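Local structure of amine Dehydrogenase (Pseudomonas putida, 1JMX) at residues 206-210 and 238-242. The protein probably takes part in the oxidative deamination of primary amines, as the seven-bladed beta-propeller subunit of a heme-containing amine dehydrogenase. Residues are numbered along the deposited sequence; the frame is centred on the assembly and turned at random.
Sequences PRHEF and VDLKT
Phe210 and Val238 form a hydrogen-bonded antiparallel pair at the open end of the beta hairpin 209-218/230-239, part of one blade of the propeller, and illustrate how such a pairing is continued by one more backbone bond and then by side chains once the strands end. Phe210 N gives a nearly straight bond to Val238 O (2.9 Å, 167° at the hydrogen), and Val238 N returns one to Phe210 O (2.8 Å). Beyond the non-hydrogen-bonded pair Glu209-Asp239, Leu240 N still reaches His208 O, at 3.2 Å and in the carbonyl plane. Phe210 CB packs against Val238 CB and Leu240 CD2, while the phenylalanine also meets Leu152, Arg154 and Ala164, linking the hairpin to strands 153-155 and 161-164.

Past the strands, Leu240 CB sits over the centre of one face of the His208 imidazole, 4.1 Å from its centroid, a CH-pi contact; Lys241 CG lies in the ring plane at its edge, 3.3 Å from ND1. Two bends in the lysine chain (chi3 -74°, chi4 -57°) turn the ammonium back, letting NZ bond Arg207 O at 3.1 Å and make a weak hydrogen bond to Asp239 OD1 within a salt bridge. That oxygen also closes an Asx turn, accepting from Lys241 N (3.1 Å) on its anti lone pair. With Lys244 paired to OD2 and Lys241 close to OD1, the Asp239 carboxylate is probably stabilised as an anion, its OD1 joining the turn at Lys241 N to the ammonium that reaches across to Arg207 O.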
ATOM      1  N   PRO B 206     -13.465  34.552  -0.492  1.00 28.49           N
ATOM      2  CA  PRO B 206     -14.165  35.845  -0.532  1.00 28.80           C
ATOM      3  C   PRO B 206     -15.695  35.744  -0.406  1.00 29.14           C
ATOM      4  O   PRO B 206     -16.345  36.692   0.048  1.00 30.33           O
ATOM      5  CB  PRO B 206     -13.741  36.414  -1.891  1.00 28.69           C
ATOM      6  CG  PRO B 206     -12.337  35.906  -2.031  1.00 27.75           C
ATOM      7  CD  PRO B 206     -12.484  34.459  -1.595  1.00 28.38           C
ATOM      8  N   ARG B 207     -16.261  34.595  -0.779  1.00 28.77           N
ATOM      9  CA  ARG B 207     -17.712  34.382  -0.707  1.00 28.27           C
ATOM     10  C   ARG B 207     -18.233  34.078   0.708  1.00 27.52           C
ATOM     11  O   ARG B 207     -19.442  33.983   0.913  1.00 28.24           O
ATOM     12  CB  ARG B 207     -18.152  33.273  -1.676  1.00 28.37           C
ATOM     13  CG  ARG B 207     -17.639  33.437  -3.113  1.00 31.25           C
ATOM     14  CD  ARG B 207     -18.416  32.568  -4.111  1.00 33.15           C
ATOM     15  NE  ARG B 207     -19.773  33.077  -4.322  1.00 37.13           N
ATOM     16  CZ  ARG B 207     -20.890  32.379  -4.105  1.00 38.56           C
ATOM     17  NH1 ARG B 207     -20.824  31.129  -3.672  1.00 39.35           N
ATOM     18  NH2 ARG B 207     -22.080  32.936  -4.311  1.00 40.08           N
ATOM     19  N   HIS B 208     -17.328  33.894   1.671  1.00 27.34           N
ATOM     20  CA  HIS B 208     -17.708  33.622   3.063  1.00 25.45           C
ATOM     21  C   HIS B 208     -18.650  32.428   3.186  1.00 23.05           C
ATOM     22  O   HIS B 208     -19.741  32.525   3.744  1.00 22.48           O
ATOM     23  CB  HIS B 208     -18.364  34.868   3.667  1.00 27.34           C
ATOM     24  CG  HIS B 208     -18.266  34.949   5.158  1.00 29.67           C
ATOM     25  ND1 HIS B 208     -19.317  35.368   5.947  1.00 29.81           N
ATOM     26  CD2 HIS B 208     -17.230  34.724   6.001  1.00 31.26           C
ATOM     27  CE1 HIS B 208     -18.932  35.404   7.210  1.00 31.00           C
ATOM     28  NE2 HIS B 208     -17.668  35.018   7.271  1.00 31.86           N
ATOM     29  N   GLU B 209     -18.232  31.306   2.622  1.00 21.97           N
ATOM     30  CA  GLU B 209     -19.020  30.093   2.682  1.00 20.42           C
ATOM     31  C   GLU B 209     -18.112  28.892   2.924  1.00 18.28           C
ATOM     32  O   GLU B 209     -16.899  28.962   2.708  1.00 16.18           O
ATOM     33  CB  GLU B 209     -19.864  29.910   1.409  1.00 22.35           C
ATOM     34  CG  GLU B 209     -19.075  29.772   0.118  1.00 26.32           C
ATOM     35  CD  GLU B 209     -19.954  29.684  -1.141  1.00 29.64           C
ATOM     36  OE1 GLU B 209     -19.412  29.297  -2.201  1.00 31.42           O
ATOM     37  OE2 GLU B 209     -21.167  30.000  -1.091  1.00 29.36           O
ATOM     38  N   PHE B 210     -18.706  27.853   3.507  1.00 17.47           N
ATOM     39  CA  PHE B 210     -18.033  26.596   3.804  1.00 16.25           C
ATOM     40  C   PHE B 210     -18.400  25.711   2.622  1.00 14.77           C
ATOM     41  O   PHE B 210     -19.533  25.253   2.498  1.00 14.13           O
ATOM     42  CB  PHE B 210     -18.574  26.011   5.117  1.00 15.94           C
ATOM     43  CG  PHE B 210     -17.937  24.701   5.534  1.00 16.72           C
ATOM     44  CD1 PHE B 210     -16.730  24.270   4.986  1.00 17.06           C
ATOM     45  CD2 PHE B 210     -18.557  23.896   6.490  1.00 18.62           C
ATOM     46  CE1 PHE B 210     -16.155  23.061   5.381  1.00 17.63           C
ATOM     47  CE2 PHE B 210     -17.989  22.678   6.896  1.00 18.46           C
ATOM     48  CZ  PHE B 210     -16.788  22.263   6.338  1.00 18.61           C
ATOM     49  N   VAL B 238     -22.263  26.048   2.475  1.00 19.53           N
ATOM     50  CA  VAL B 238     -22.999  26.550   3.621  1.00 18.11           C
ATOM     51  C   VAL B 238     -22.647  28.023   3.717  1.00 17.27           C
ATOM     52  O   VAL B 238     -21.488  28.375   3.904  1.00 17.51           O
ATOM     53  CB  VAL B 238     -22.592  25.847   4.938  1.00 19.18           C
ATOM     54  CG1 VAL B 238     -23.474  26.336   6.083  1.00 18.30           C
ATOM     55  CG2 VAL B 238     -22.694  24.332   4.797  1.00 19.52           C
ATOM     56  N   ASP B 239     -23.642  28.880   3.518  1.00 18.52           N
ATOM     57  CA  ASP B 239     -23.446  30.325   3.595  1.00 19.53           C
ATOM     58  C   ASP B 239     -23.228  30.647   5.072  1.00 19.64           C
ATOM     59  O   ASP B 239     -24.114  30.424   5.900  1.00 19.99           O
ATOM     60  CB  ASP B 239     -24.689  31.049   3.065  1.00 20.99           C
ATOM     61  CG  ASP B 239     -24.421  32.502   2.726  1.00 21.96           C
ATOM     62  OD1 ASP B 239     -23.973  33.257   3.610  1.00 22.56           O
ATOM     63  OD2 ASP B 239     -24.654  32.886   1.559  1.00 26.02           O
ATOM     64  N   LEU B 240     -22.042  31.144   5.406  1.00 20.47           N
ATOM     65  CA  LEU B 240     -21.730  31.442   6.797  1.00 21.91           C
ATOM     66  C   LEU B 240     -22.420  32.670   7.384  1.00 23.12           C
ATOM     67  O   LEU B 240     -22.339  32.912   8.583  1.00 23.56           O
ATOM     68  CB  LEU B 240     -20.219  31.507   7.002  1.00 19.63           C
ATOM     69  CG  LEU B 240     -19.470  30.203   6.713  1.00 18.87           C
ATOM     70  CD1 LEU B 240     -18.008  30.390   7.049  1.00 17.88           C
ATOM     71  CD2 LEU B 240     -20.051  29.049   7.517  1.00 16.69           C
ATOM     72  N   LYS B 241     -23.106  33.434   6.540  1.00 25.46           N
ATOM     73  CA  LYS B 241     -23.828  34.621   6.990  1.00 27.12           C
ATOM     74  C   LYS B 241     -25.269  34.265   7.360  1.00 27.16           C
ATOM     75  O   LYS B 241     -25.734  34.538   8.470  1.00 28.84           O
ATOM     76  CB  LYS B 241     -23.835  35.695   5.889  1.00 29.15           C
ATOM     77  CG  LYS B 241     -22.461  36.283   5.589  1.00 33.08           C
ATOM     78  CD  LYS B 241     -22.421  37.116   4.301  1.00 36.70           C
ATOM     79  CE  LYS B 241     -22.467  36.234   3.032  1.00 39.96           C
ATOM     80  NZ  LYS B 241     -21.371  35.196   2.950  1.00 39.80           N
ATOM     81  N   THR B 242     -25.935  33.571   6.448  1.00 26.86           N
ATOM     82  CA  THR B 242     -27.336  33.204   6.609  1.00 26.59           C
ATOM     83  C   THR B 242     -27.631  31.753   6.972  1.00 26.64           C
ATOM     84  O   THR B 242     -28.784  31.408   7.256  1.00 26.34           O
ATOM     85  CB  THR B 242     -28.095  33.518   5.305  1.00 27.19           C
ATOM     86  OG1 THR B 242     -27.432  32.868   4.211  1.00 27.37           O
ATOM     87  CG2 THR B 242     -28.117  35.018   5.043  1.00 26.16           C
TER